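Glutaredoxin family protein (Xanthomonas campestris, PDB 1TTZ) is of unknown function but belongs to the glutaredoxin family of the thioredoxin clan and may take part in thiol-disulfide redox chemistry. Local coordinates at residues 18-23 with 66-71; 32-35 with 39-42; 48-53 with 58-63. All coordinates share one frame; numbering follows the deposited sequence.

Contact 1 (18-23 with 66-71); sequences VEALAQ and PRLRAW
Residues 18-23 and 66-71 are both helical and come closest at Ala20 and Leu68, whose CA atoms are 7.2 Å apart. No hydrogen bond joins the two segments. The contact is small and buried, and Leu68 supplies its whole side from helix 65-73. One methyl, Leu68 CD2, does all the touching. It packs against the backbone as well as against side chains: Leu68 CD2 is 3.3 Å from Ala20 O and 3.7 Å from Leu21 N, so it rests on the peptide that links these two residues. Ala20 CB points toward the other helix and meets Leu68 CD2 at 3.9 Å. Leu21 starts out away from helix 65-73. Its CG lies beside its own backbone N (chi1 -74°), and the branch then brings Leu21 CD2 to 3.9 Å from Leu68 CD2. The two leucine side chains cross at about a right angle. Leu21 also touches Leu3 and Leu5 of strand 3-7, Leu68 touches Leu59 of strand 58-60, and both reach Leu51 of strand 50-52. Beside them Arg69 NH2 is hydrogen-bonded to Ala24 O. The contact joins the C-terminal end of helix 12-23 to helix 65-73 over the face of the sheet that carries Leu51 and Leu59.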
ATOM      1  N   VAL A  18       1.758  -3.361  -6.183  1.00  6.50           N
ATOM      2  CA  VAL A  18       3.182  -3.629  -6.287  1.00  6.63           C
ATOM      3  C   VAL A  18       3.750  -2.988  -7.560  1.00  7.31           C
ATOM      4  O   VAL A  18       4.830  -2.398  -7.534  1.00  4.45           O
ATOM      5  CB  VAL A  18       3.454  -5.150  -6.307  1.00  7.24           C
ATOM      6  CG1 VAL A  18       4.943  -5.418  -6.533  1.00  5.71           C
ATOM      7  CG2 VAL A  18       3.002  -5.768  -4.986  1.00  5.68           C
ATOM      8  N   GLU A  19       3.016  -3.093  -8.667  1.00  8.13           N
ATOM      9  CA  GLU A  19       3.466  -2.515  -9.929  1.00  7.24           C
ATOM     10  C   GLU A  19       3.416  -0.992  -9.877  1.00  8.47           C
ATOM     11  O   GLU A  19       4.252  -0.318 -10.483  1.00  6.94           O
ATOM     12  CB  GLU A  19       2.609  -3.017 -11.094  1.00  6.75           C
ATOM     13  CG  GLU A  19       2.548  -4.531 -11.204  1.00  9.25           C
ATOM     14  CD  GLU A  19       2.125  -5.017 -12.583  1.00 14.16           C
ATOM     15  OE1 GLU A  19       1.166  -4.461 -13.158  1.00 13.15           O
ATOM     16  OE2 GLU A  19       2.751  -5.971 -13.090  1.00 17.44           O
ATOM     17  N   ALA A  20       2.435  -0.451  -9.158  1.00  8.09           N
ATOM     18  CA  ALA A  20       2.306   0.995  -9.031  1.00  7.64           C
ATOM     19  C   ALA A  20       3.533   1.536  -8.297  1.00  7.83           C
ATOM     20  O   ALA A  20       4.031   2.612  -8.616  1.00  7.49           O
ATOM     21  CB  ALA A  20       1.039   1.344  -8.265  1.00  7.28           C
ATOM     22  N   LEU A  21       4.012   0.786  -7.306  1.00  6.93           N
ATOM     23  CA  LEU A  21       5.190   1.192  -6.553  1.00  5.88           C
ATOM     24  C   LEU A  21       6.415   1.241  -7.452  1.00  5.41           C
ATOM     25  O   LEU A  21       7.273   2.099  -7.292  1.00  4.61           O
ATOM     26  CB  LEU A  21       5.432   0.228  -5.389  1.00  5.04           C
ATOM     27  CG  LEU A  21       4.432   0.444  -4.248  1.00  3.27           C
ATOM     28  CD1 LEU A  21       4.296  -0.815  -3.418  1.00  3.35           C
ATOM     29  CD2 LEU A  21       4.888   1.627  -3.406  1.00  1.68           C
ATOM     30  N   ALA A  22       6.489   0.313  -8.400  1.00  6.44           N
ATOM     31  CA  ALA A  22       7.618   0.257  -9.327  1.00  6.71           C
ATOM     32  C   ALA A  22       7.543   1.377 -10.354  1.00  7.35           C
ATOM     33  O   ALA A  22       8.537   2.054 -10.622  1.00 10.38           O
ATOM     34  CB  ALA A  22       7.647  -1.096 -10.043  1.00  5.69           C
ATOM     35  N   GLN A  23       6.359   1.577 -10.926  1.00  5.80           N
ATOM     36  CA  GLN A  23       6.183   2.605 -11.944  1.00  7.38           C
ATOM     37  C   GLN A  23       6.288   4.029 -11.414  1.00  7.34           C
ATOM     38  O   GLN A  23       6.808   4.907 -12.097  1.00  6.38           O
ATOM     39  CB  GLN A  23       4.855   2.398 -12.686  1.00  7.28           C
ATOM     40  CG  GLN A  23       4.838   1.109 -13.526  1.00  7.94           C
ATOM     41  CD  GLN A  23       3.665   1.040 -14.489  1.00 10.00           C
ATOM     42  OE1 GLN A  23       2.509   1.084 -14.078  1.00  9.55           O
ATOM     43  NE2 GLN A  23       3.961   0.916 -15.782  1.00  9.04           N
ATOM     44  N   PRO A  66       0.523   7.984 -11.201  1.00  8.55           N
ATOM     45  CA  PRO A  66       0.500   9.414 -10.882  1.00  8.17           C
ATOM     46  C   PRO A  66      -0.076   9.776  -9.507  1.00  9.28           C
ATOM     47  O   PRO A  66       0.395  10.712  -8.859  1.00  8.72           O
ATOM     48  CB  PRO A  66      -0.300  10.019 -12.041  1.00  8.99           C
ATOM     49  CG  PRO A  66      -1.138   8.887 -12.533  1.00 11.65           C
ATOM     50  CD  PRO A  66      -0.198   7.712 -12.456  1.00  7.70           C
ATOM     51  N   ARG A  67      -1.091   9.044  -9.057  1.00  8.51           N
ATOM     52  CA  ARG A  67      -1.688   9.331  -7.760  1.00  9.40           C
ATOM     53  C   ARG A  67      -0.704   8.960  -6.662  1.00  7.55           C
ATOM     54  O   ARG A  67      -0.552   9.671  -5.669  1.00  5.44           O
ATOM     55  CB  ARG A  67      -2.985   8.539  -7.570  1.00 12.20           C
ATOM     56  CG  ARG A  67      -3.735   8.955  -6.313  1.00 15.50           C
ATOM     57  CD  ARG A  67      -4.919   8.048  -5.995  1.00 16.60           C
ATOM     58  NE  ARG A  67      -5.632   8.565  -4.831  1.00 17.97           N
ATOM     59  CZ  ARG A  67      -6.177   7.816  -3.877  1.00 18.91           C
ATOM     60  NH1 ARG A  67      -6.103   6.493  -3.932  1.00 17.19           N
ATOM     61  NH2 ARG A  67      -6.785   8.400  -2.851  1.00 19.07           N
ATOM     62  N   LEU A  68      -0.033   7.833  -6.852  1.00  6.80           N
ATOM     63  CA  LEU A  68       0.939   7.368  -5.883  1.00  7.76           C
ATOM     64  C   LEU A  68       2.110   8.342  -5.788  1.00  7.19           C
ATOM     65  O   LEU A  68       2.467   8.795  -4.702  1.00  7.74           O
ATOM     66  CB  LEU A  68       1.424   5.969  -6.273  1.00  6.19           C
ATOM     67  CG  LEU A  68       2.584   5.386  -5.465  1.00  8.31           C
ATOM     68  CD1 LEU A  68       2.318   5.572  -3.988  1.00  8.87           C
ATOM     69  CD2 LEU A  68       2.753   3.901  -5.807  1.00  7.86           C
ATOM     70  N   ARG A  69       2.706   8.661  -6.932  1.00  8.25           N
ATOM     71  CA  ARG A  69       3.833   9.583  -6.969  1.00  8.85           C
ATOM     72  C   ARG A  69       3.451  10.934  -6.365  1.00  8.80           C
ATOM     73  O   ARG A  69       4.249  11.548  -5.658  1.00 10.88           O
ATOM     74  CB  ARG A  69       4.334   9.738  -8.414  1.00 10.18           C
ATOM     75  CG  ARG A  69       5.338  10.870  -8.652  1.00 13.03           C
ATOM     76  CD  ARG A  69       6.412  10.959  -7.571  1.00 14.93           C
ATOM     77  NE  ARG A  69       7.181   9.731  -7.432  1.00 18.66           N
ATOM     78  CZ  ARG A  69       8.016   9.485  -6.426  1.00 19.49           C
ATOM     79  NH1 ARG A  69       8.194  10.386  -5.464  1.00 19.19           N
ATOM     80  NH2 ARG A  69       8.667   8.330  -6.376  1.00 19.91           N
ATOM     81  N   ALA A  70       2.228  11.386  -6.624  1.00  6.27           N
ATOM     82  CA  ALA A  70       1.769  12.661  -6.075  1.00  7.43           C
ATOM     83  C   ALA A  70       1.590  12.558  -4.557  1.00  7.12           C
ATOM     84  O   ALA A  70       1.935  13.475  -3.815  1.00  6.75           O
ATOM     85  CB  ALA A  70       0.448  13.082  -6.735  1.00  5.41           C
ATOM     86  N   TRP A  71       1.043  11.439  -4.097  1.00  6.67           N
ATOM     87  CA  TRP A  71       0.833  11.243  -2.671  1.00  7.57           C
ATOM     88  C   TRP A  71       2.175  11.321  -1.958  1.00  8.62           C
ATOM     89  O   TRP A  71       2.311  11.995  -0.940  1.00  9.89           O
ATOM     90  CB  TRP A  71       0.177   9.887  -2.424  1.00  6.11           C
ATOM     91  CG  TRP A  71       0.012   9.544  -0.975  1.00  4.59           C
ATOM     92  CD1 TRP A  71      -0.856  10.110  -0.087  1.00  4.64           C
ATOM     93  CD2 TRP A  71       0.725   8.535  -0.255  1.00  4.50           C
ATOM     94  NE1 TRP A  71      -0.730   9.512   1.145  1.00  5.61           N
ATOM     95  CE2 TRP A  71       0.237   8.539   1.067  1.00  5.50           C
ATOM     96  CE3 TRP A  71       1.729   7.622  -0.602  1.00  5.68           C
ATOM     97  CZ2 TRP A  71       0.721   7.662   2.047  1.00  4.74           C
ATOM     98  CZ3 TRP A  71       2.211   6.746   0.371  1.00  4.65           C
ATOM     99  CH2 TRP A  71       1.705   6.775   1.680  1.00  5.65           C
TER

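Contact 2 (32-35 with 39-42)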
ATOM      1  N   VAL A  32       3.417  -6.265   4.402  1.00  8.12           N
ATOM      2  CA  VAL A  32       2.921  -6.848   5.634  1.00  7.58           C
ATOM      3  C   VAL A  32       1.612  -7.497   5.214  1.00  8.39           C
ATOM      4  O   VAL A  32       0.684  -6.812   4.795  1.00  8.99           O
ATOM      5  CB  VAL A  32       2.647  -5.785   6.721  1.00  5.87           C
ATOM      6  CG1 VAL A  32       1.964  -6.435   7.925  1.00  8.20           C
ATOM      7  CG2 VAL A  32       3.941  -5.150   7.167  1.00  4.88           C
ATOM      8  N   PHE A  33       1.560  -8.822   5.286  1.00 10.11           N
ATOM      9  CA  PHE A  33       0.367  -9.573   4.916  1.00 12.79           C
ATOM     10  C   PHE A  33      -0.569  -9.716   6.102  1.00 13.13           C
ATOM     11  O   PHE A  33      -0.186 -10.237   7.144  1.00 15.41           O
ATOM     12  CB  PHE A  33       0.782 -10.933   4.376  1.00 13.16           C
ATOM     13  CG  PHE A  33       1.487 -10.849   3.066  1.00 14.19           C
ATOM     14  CD1 PHE A  33       0.760 -10.795   1.882  1.00 14.76           C
ATOM     15  CD2 PHE A  33       2.880 -10.758   3.012  1.00 15.97           C
ATOM     16  CE1 PHE A  33       1.407 -10.651   0.649  1.00 15.76           C
ATOM     17  CE2 PHE A  33       3.539 -10.612   1.783  1.00 17.92           C
ATOM     18  CZ  PHE A  33       2.796 -10.557   0.601  1.00 18.13           C
ATOM     19  N   ILE A  34      -1.803  -9.260   5.923  1.00 13.20           N
ATOM     20  CA  ILE A  34      -2.814  -9.267   6.975  1.00 13.76           C
ATOM     21  C   ILE A  34      -3.504 -10.604   7.211  1.00 16.09           C
ATOM     22  O   ILE A  34      -4.137 -10.804   8.244  1.00 16.92           O
ATOM     23  CB  ILE A  34      -3.913  -8.227   6.658  1.00 11.95           C
ATOM     24  CG1 ILE A  34      -4.684  -8.666   5.410  1.00 10.71           C
ATOM     25  CG2 ILE A  34      -3.284  -6.867   6.391  1.00 13.04           C
ATOM     26  CD1 ILE A  34      -5.924  -7.840   5.111  1.00  9.13           C
ATOM     27  N   ASP A  35      -3.387 -11.503   6.246  1.00 19.83           N
ATOM     28  CA  ASP A  35      -4.025 -12.811   6.307  1.00 24.32           C
ATOM     29  C   ASP A  35      -4.141 -13.480   7.673  1.00 25.98           C
ATOM     30  O   ASP A  35      -5.242 -13.804   8.113  1.00 27.66           O
ATOM     31  CB  ASP A  35      -3.331 -13.746   5.320  1.00 24.91           C
ATOM     32  CG  ASP A  35      -3.479 -13.275   3.888  1.00 28.15           C
ATOM     33  OD1 ASP A  35      -4.573 -13.450   3.312  1.00 30.66           O
ATOM     34  OD2 ASP A  35      -2.508 -12.712   3.344  1.00 28.25           O
ATOM     35  N   ALA A  39      -6.203  -8.537  13.956  1.00 16.13           N
ATOM     36  CA  ALA A  39      -6.195  -7.084  14.088  1.00 15.45           C
ATOM     37  C   ALA A  39      -5.996  -6.376  12.743  1.00 15.69           C
ATOM     38  O   ALA A  39      -6.694  -5.404  12.432  1.00 14.69           O
ATOM     39  CB  ALA A  39      -5.115  -6.659  15.071  1.00 14.57           C
ATOM     40  N   LEU A  40      -5.044  -6.858  11.949  1.00 13.42           N
ATOM     41  CA  LEU A  40      -4.781  -6.261  10.646  1.00 12.12           C
ATOM     42  C   LEU A  40      -5.935  -6.558   9.698  1.00 11.18           C
ATOM     43  O   LEU A  40      -6.280  -5.739   8.846  1.00  8.23           O
ATOM     44  CB  LEU A  40      -3.472  -6.801  10.066  1.00 12.16           C
ATOM     45  CG  LEU A  40      -2.208  -6.336  10.790  1.00 13.52           C
ATOM     46  CD1 LEU A  40      -0.983  -6.993  10.173  1.00 13.92           C
ATOM     47  CD2 LEU A  40      -2.106  -4.812  10.694  1.00 14.00           C
ATOM     48  N   GLU A  41      -6.531  -7.735   9.851  1.00 10.60           N
ATOM     49  CA  GLU A  41      -7.655  -8.124   9.012  1.00 11.13           C
ATOM     50  C   GLU A  41      -8.839  -7.187   9.208  1.00  8.83           C
ATOM     51  O   GLU A  41      -9.467  -6.763   8.240  1.00  6.66           O
ATOM     52  CB  GLU A  41      -8.098  -9.558   9.331  1.00 14.11           C
ATOM     53  CG  GLU A  41      -7.651 -10.584   8.313  1.00 20.36           C
ATOM     54  CD  GLU A  41      -8.329 -10.410   6.966  1.00 23.46           C
ATOM     55  OE1 GLU A  41      -7.903 -11.069   5.994  1.00 27.98           O
ATOM     56  OE2 GLU A  41      -9.291  -9.622   6.872  1.00 27.72           O
ATOM     57  N   SER A  42      -9.143  -6.865  10.461  1.00  6.30           N
ATOM     58  CA  SER A  42     -10.279  -5.994  10.749  1.00  8.18           C
ATOM     59  C   SER A  42     -10.013  -4.552  10.335  1.00  6.83           C
ATOM     60  O   SER A  42     -10.924  -3.843   9.903  1.00  6.16           O
ATOM     61  CB  SER A  42     -10.631  -6.048  12.238  1.00  6.88           C
ATOM     62  OG  SER A  42      -9.629  -5.425  13.017  1.00 17.90           O
TER
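Ile34 meets Leu40 and Glu41 with nearly its whole side chain. Its CB is 3.7 Å from Leu40 CB, next to the closest backbone approach of the two segments. At CB the chain divides. The CG2 branch stays with Leu40, and Ile34 CG2 is also 3.7 Å from Leu40 CB. The other branch turns to Glu41. Ile34 CG1 stands between its own backbone N and carbonyl carbon (chi1 67°), and chi2 is extended at 171°. This carries Ile34 CD1 to 3.9 Å from Glu41 OE1 and 4.0 Å from Glu41 CD. The glutamate chain is bent at chi2 and crosses the isoleucine at about a right angle. Glu41 CG lies 3.5 Å from Ile34 O. Glu41 OE1 forms a salt bridge with Arg8 NH1, and Asp35 OD2 is hydrogen-bonded to Asp9 N. Arg8 probably eases the repulsion between the two acids, though its ion pair with Asp35 OD1 is long and weak. Farther along, Leu40 CD1 reaches back to Val32 CG1 at 3.7 Å, again at about a right angle. Leu40 and Val32 both touch Tyr6 of strand 3-7. The contact lays the first turn of helix 38-44 against the C-terminal end of edge strand 29-33.

Contact 3 (48-53 with 58-63); sequences VPVLRD and ELDWPF
Glu58 has the most surface covered here, and it lies across Arg52. These two form a non-hydrogen-bonded antiparallel pair. Arg52 is extended from CG to NE, so its aliphatic part runs past the glutamate: Arg52 CG is 3.6 Å from Glu58 CG. The end of the arginine then comes back to the carboxylate. Arg52 NH2 donates to Glu58 OE1 in a salt bridge of 2.7 Å. The oxygen lies close to the guanidinium plane but is approached from above the carboxylate plane, and the two planes are 79° apart. Glu58 OE1 is also hydrogen-bonded to Tyr44 OH, while OE2 forms a salt bridge with Arg47. Three polar groups therefore hold this carboxylate. Asp60, on the same face, shares Arg47, and its OD2 packs 3.3 Å from Val50 CG1.

Leu51 lies on the other face. Its backbone pairs twice with Leu59: Leu51 N to Leu59 O is 2.9 Å and nearly straight (170°), and Leu59 N to Leu51 O is 2.8 Å. Leu51 CD1 meets Phe63 CZ at 3.8 Å, the two side chains crossing at about a right angle. Helices 12-23 and 65-73 cover this face.

Pro49 carries the pairing past the strands. Its O accepts a bent bond from Trp61 N (3.1 Å, 136°). Pro49 CG packs obliquely against Trp61 CE3 at 3.6 Å.

The arrangement is the antiparallel beta hairpin, strands 50-52 and 58-60, of a thioredoxin-like fold. The peptide bond before Pro49 is cis, and Pro49 touches Leu13 and Ala17 of helix 12-23, at whose start lies a CxxC-like pattern (Cys11, Cys14). This is consistent with the cis-proline that lies beside the active site in thioredoxins and glutaredoxins.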
ATOM      1  N   VAL A  48      -7.333  -3.263   1.611  1.00  6.78           N
ATOM      2  CA  VAL A  48      -6.111  -3.683   0.923  1.00  5.56           C
ATOM      3  C   VAL A  48      -6.255  -3.712  -0.602  1.00  6.12           C
ATOM      4  O   VAL A  48      -7.294  -4.103  -1.140  1.00  6.09           O
ATOM      5  CB  VAL A  48      -5.630  -5.091   1.399  1.00  6.58           C
ATOM      6  CG1 VAL A  48      -4.967  -4.982   2.771  1.00  1.00           C
ATOM      7  CG2 VAL A  48      -6.805  -6.067   1.452  1.00  3.84           C
ATOM      8  N   PRO A  49      -5.201  -3.305  -1.321  1.00  4.11           N
ATOM      9  CA  PRO A  49      -3.911  -2.829  -0.817  1.00  5.09           C
ATOM     10  C   PRO A  49      -3.939  -1.405  -0.262  1.00  6.98           C
ATOM     11  O   PRO A  49      -4.605  -0.521  -0.808  1.00  6.67           O
ATOM     12  CB  PRO A  49      -3.011  -2.944  -2.040  1.00  4.45           C
ATOM     13  CG  PRO A  49      -3.961  -2.586  -3.150  1.00  4.76           C
ATOM     14  CD  PRO A  49      -5.177  -3.407  -2.790  1.00  5.04           C
ATOM     15  N   VAL A  50      -3.197  -1.195   0.822  1.00  6.62           N
ATOM     16  CA  VAL A  50      -3.103   0.110   1.467  1.00  6.09           C
ATOM     17  C   VAL A  50      -1.636   0.441   1.724  1.00  4.94           C
ATOM     18  O   VAL A  50      -0.890  -0.388   2.236  1.00  4.06           O
ATOM     19  CB  VAL A  50      -3.845   0.125   2.822  1.00  7.45           C
ATOM     20  CG1 VAL A  50      -3.584   1.437   3.547  1.00  6.67           C
ATOM     21  CG2 VAL A  50      -5.337  -0.066   2.606  1.00  6.26           C
ATOM     22  N   LEU A  51      -1.226   1.648   1.353  1.00  6.36           N
ATOM     23  CA  LEU A  51       0.150   2.090   1.559  1.00  7.11           C
ATOM     24  C   LEU A  51       0.224   3.018   2.768  1.00  7.38           C
ATOM     25  O   LEU A  51      -0.627   3.891   2.937  1.00  7.11           O
ATOM     26  CB  LEU A  51       0.663   2.837   0.328  1.00  6.16           C
ATOM     27  CG  LEU A  51       1.412   2.019  -0.721  1.00 11.54           C
ATOM     28  CD1 LEU A  51       1.571   2.853  -1.982  1.00 12.64           C
ATOM     29  CD2 LEU A  51       2.780   1.589  -0.175  1.00  8.06           C
ATOM     30  N   ARG A  52       1.236   2.833   3.606  1.00  6.67           N
ATOM     31  CA  ARG A  52       1.391   3.678   4.784  1.00  7.12           C
ATOM     32  C   ARG A  52       2.835   4.172   4.838  1.00  6.75           C
ATOM     33  O   ARG A  52       3.764   3.386   4.654  1.00  4.95           O
ATOM     34  CB  ARG A  52       1.055   2.864   6.042  1.00  7.64           C
ATOM     35  CG  ARG A  52       1.089   3.639   7.354  1.00  8.79           C
ATOM     36  CD  ARG A  52       0.973   2.684   8.535  1.00 10.48           C
ATOM     37  NE  ARG A  52       1.094   3.358   9.826  1.00 13.94           N
ATOM     38  CZ  ARG A  52       0.082   3.928  10.474  1.00 16.13           C
ATOM     39  NH1 ARG A  52       0.291   4.517  11.643  1.00 20.30           N
ATOM     40  NH2 ARG A  52      -1.140   3.902   9.961  1.00 14.62           N
ATOM     41  N   ASP A  53       3.036   5.468   5.065  1.00  7.92           N
ATOM     42  CA  ASP A  53       4.398   5.978   5.135  1.00  7.57           C
ATOM     43  C   ASP A  53       4.855   6.157   6.578  1.00  8.79           C
ATOM     44  O   ASP A  53       4.073   5.987   7.511  1.00  8.37           O
ATOM     45  CB  ASP A  53       4.543   7.291   4.338  1.00  7.79           C
ATOM     46  CG  ASP A  53       3.814   8.465   4.967  1.00  6.96           C
ATOM     47  OD1 ASP A  53       3.345   8.356   6.116  1.00  6.98           O
ATOM     48  OD2 ASP A  53       3.725   9.515   4.292  1.00  6.15           O
ATOM     49  N   GLU A  58      -1.809   7.327   5.083  1.00  7.04           N
ATOM     50  CA  GLU A  58      -2.195   6.138   4.343  1.00  6.79           C
ATOM     51  C   GLU A  58      -2.927   6.450   3.040  1.00  8.64           C
ATOM     52  O   GLU A  58      -3.683   7.419   2.943  1.00  5.36           O
ATOM     53  CB  GLU A  58      -3.032   5.209   5.238  1.00  9.25           C
ATOM     54  CG  GLU A  58      -2.201   4.483   6.306  1.00  8.33           C
ATOM     55  CD  GLU A  58      -3.000   3.474   7.117  1.00 12.14           C
ATOM     56  OE1 GLU A  58      -2.373   2.680   7.854  1.00 10.96           O
ATOM     57  OE2 GLU A  58      -4.248   3.473   7.028  1.00 14.03           O
ATOM     58  N   LEU A  59      -2.659   5.625   2.032  1.00  8.24           N
ATOM     59  CA  LEU A  59      -3.260   5.761   0.712  1.00  7.66           C
ATOM     60  C   LEU A  59      -3.958   4.438   0.424  1.00  7.84           C
ATOM     61  O   LEU A  59      -3.305   3.392   0.367  1.00  7.27           O
ATOM     62  CB  LEU A  59      -2.173   5.997  -0.336  1.00  7.26           C
ATOM     63  CG  LEU A  59      -2.644   6.328  -1.754  1.00  8.09           C
ATOM     64  CD1 LEU A  59      -3.326   7.691  -1.761  1.00  5.64           C
ATOM     65  CD2 LEU A  59      -1.443   6.325  -2.699  1.00  7.81           C
ATOM     66  N   ASP A  60      -5.275   4.482   0.254  1.00  8.17           N
ATOM     67  CA  ASP A  60      -6.051   3.273  -0.011  1.00  8.25           C
ATOM     68  C   ASP A  60      -6.276   3.038  -1.496  1.00  7.93           C
ATOM     69  O   ASP A  60      -6.403   3.982  -2.265  1.00  7.21           O
ATOM     70  CB  ASP A  60      -7.419   3.350   0.668  1.00 10.47           C
ATOM     71  CG  ASP A  60      -7.334   3.341   2.182  1.00 10.53           C
ATOM     72  OD1 ASP A  60      -8.403   3.360   2.827  1.00 11.93           O
ATOM     73  OD2 ASP A  60      -6.213   3.318   2.727  1.00  8.81           O
ATOM     74  N   TRP A  61      -6.323   1.768  -1.891  1.00  7.62           N
ATOM     75  CA  TRP A  61      -6.579   1.412  -3.276  1.00  6.93           C
ATOM     76  C   TRP A  61      -7.957   1.988  -3.616  1.00  7.51           C
ATOM     77  O   TRP A  61      -8.825   2.082  -2.746  1.00  7.42           O
ATOM     78  CB  TRP A  61      -6.598  -0.108  -3.421  1.00  7.25           C
ATOM     79  CG  TRP A  61      -6.774  -0.543  -4.837  1.00  9.36           C
ATOM     80  CD1 TRP A  61      -7.924  -0.971  -5.430  1.00  7.71           C
ATOM     81  CD2 TRP A  61      -5.766  -0.560  -5.850  1.00  8.84           C
ATOM     82  NE1 TRP A  61      -7.691  -1.255  -6.758  1.00 10.55           N
ATOM     83  CE2 TRP A  61      -6.371  -1.011  -7.040  1.00  9.08           C
ATOM     84  CE3 TRP A  61      -4.402  -0.235  -5.867  1.00  8.56           C
ATOM     85  CZ2 TRP A  61      -5.657  -1.148  -8.239  1.00  7.95           C
ATOM     86  CZ3 TRP A  61      -3.693  -0.367  -7.061  1.00  8.93           C
ATOM     87  CH2 TRP A  61      -4.321  -0.819  -8.226  1.00  7.43           C
ATOM     88  N   PRO A  62      -8.184   2.381  -4.880  1.00  7.44           N
ATOM     89  CA  PRO A  62      -7.265   2.333  -6.016  1.00  6.68           C
ATOM     90  C   PRO A  62      -6.332   3.534  -6.143  1.00  6.00           C
ATOM     91  O   PRO A  62      -6.657   4.649  -5.733  1.00  5.30           O
ATOM     92  CB  PRO A  62      -8.213   2.260  -7.199  1.00  7.96           C
ATOM     93  CG  PRO A  62      -9.281   3.222  -6.778  1.00  5.54           C
ATOM     94  CD  PRO A  62      -9.525   2.821  -5.324  1.00  8.49           C
ATOM     95  N   PHE A  63      -5.167   3.279  -6.719  1.00  5.71           N
ATOM     96  CA  PHE A  63      -4.191   4.318  -6.991  1.00  6.20           C
ATOM     97  C   PHE A  63      -3.282   3.911  -8.141  1.00  6.76           C
ATOM     98  O   PHE A  63      -2.750   2.802  -8.163  1.00  6.92           O
ATOM     99  CB  PHE A  63      -3.348   4.668  -5.751  1.00  3.51           C
ATOM    100  CG  PHE A  63      -2.750   3.479  -5.027  1.00  5.02           C
ATOM    101  CD1 PHE A  63      -3.310   3.031  -3.830  1.00  2.58           C
ATOM    102  CD2 PHE A  63      -1.583   2.869  -5.495  1.00  3.56           C
ATOM    103  CE1 PHE A  63      -2.713   1.997  -3.099  1.00  5.68           C
ATOM    104  CE2 PHE A  63      -0.974   1.832  -4.775  1.00  4.74           C
ATOM    105  CZ  PHE A  63      -1.541   1.396  -3.572  1.00  2.38           C
TER

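In the fold
From the N terminus, strand 3-7 and helix 12-23 lead to residues 18-23, the first half of contact 1. The chain then goes through strand 29-33 and passes through a short loop into helix 38-44, and contact 2 closes this loop. Contact 3 follows in series and closes the hairpin of strands 50-52 and 58-60. Only with helix 65-73 does contact 1 close, so its wide loop encloses the other two, and none cross. Contacts 1 and 2 lie on opposite sides of the chain centre and do not touch. Contact 3 touches contact 1 through Arg67 and Asp60, and contact 2 through Val48 and Ile34. Together they tie three helices to the four-stranded sheet.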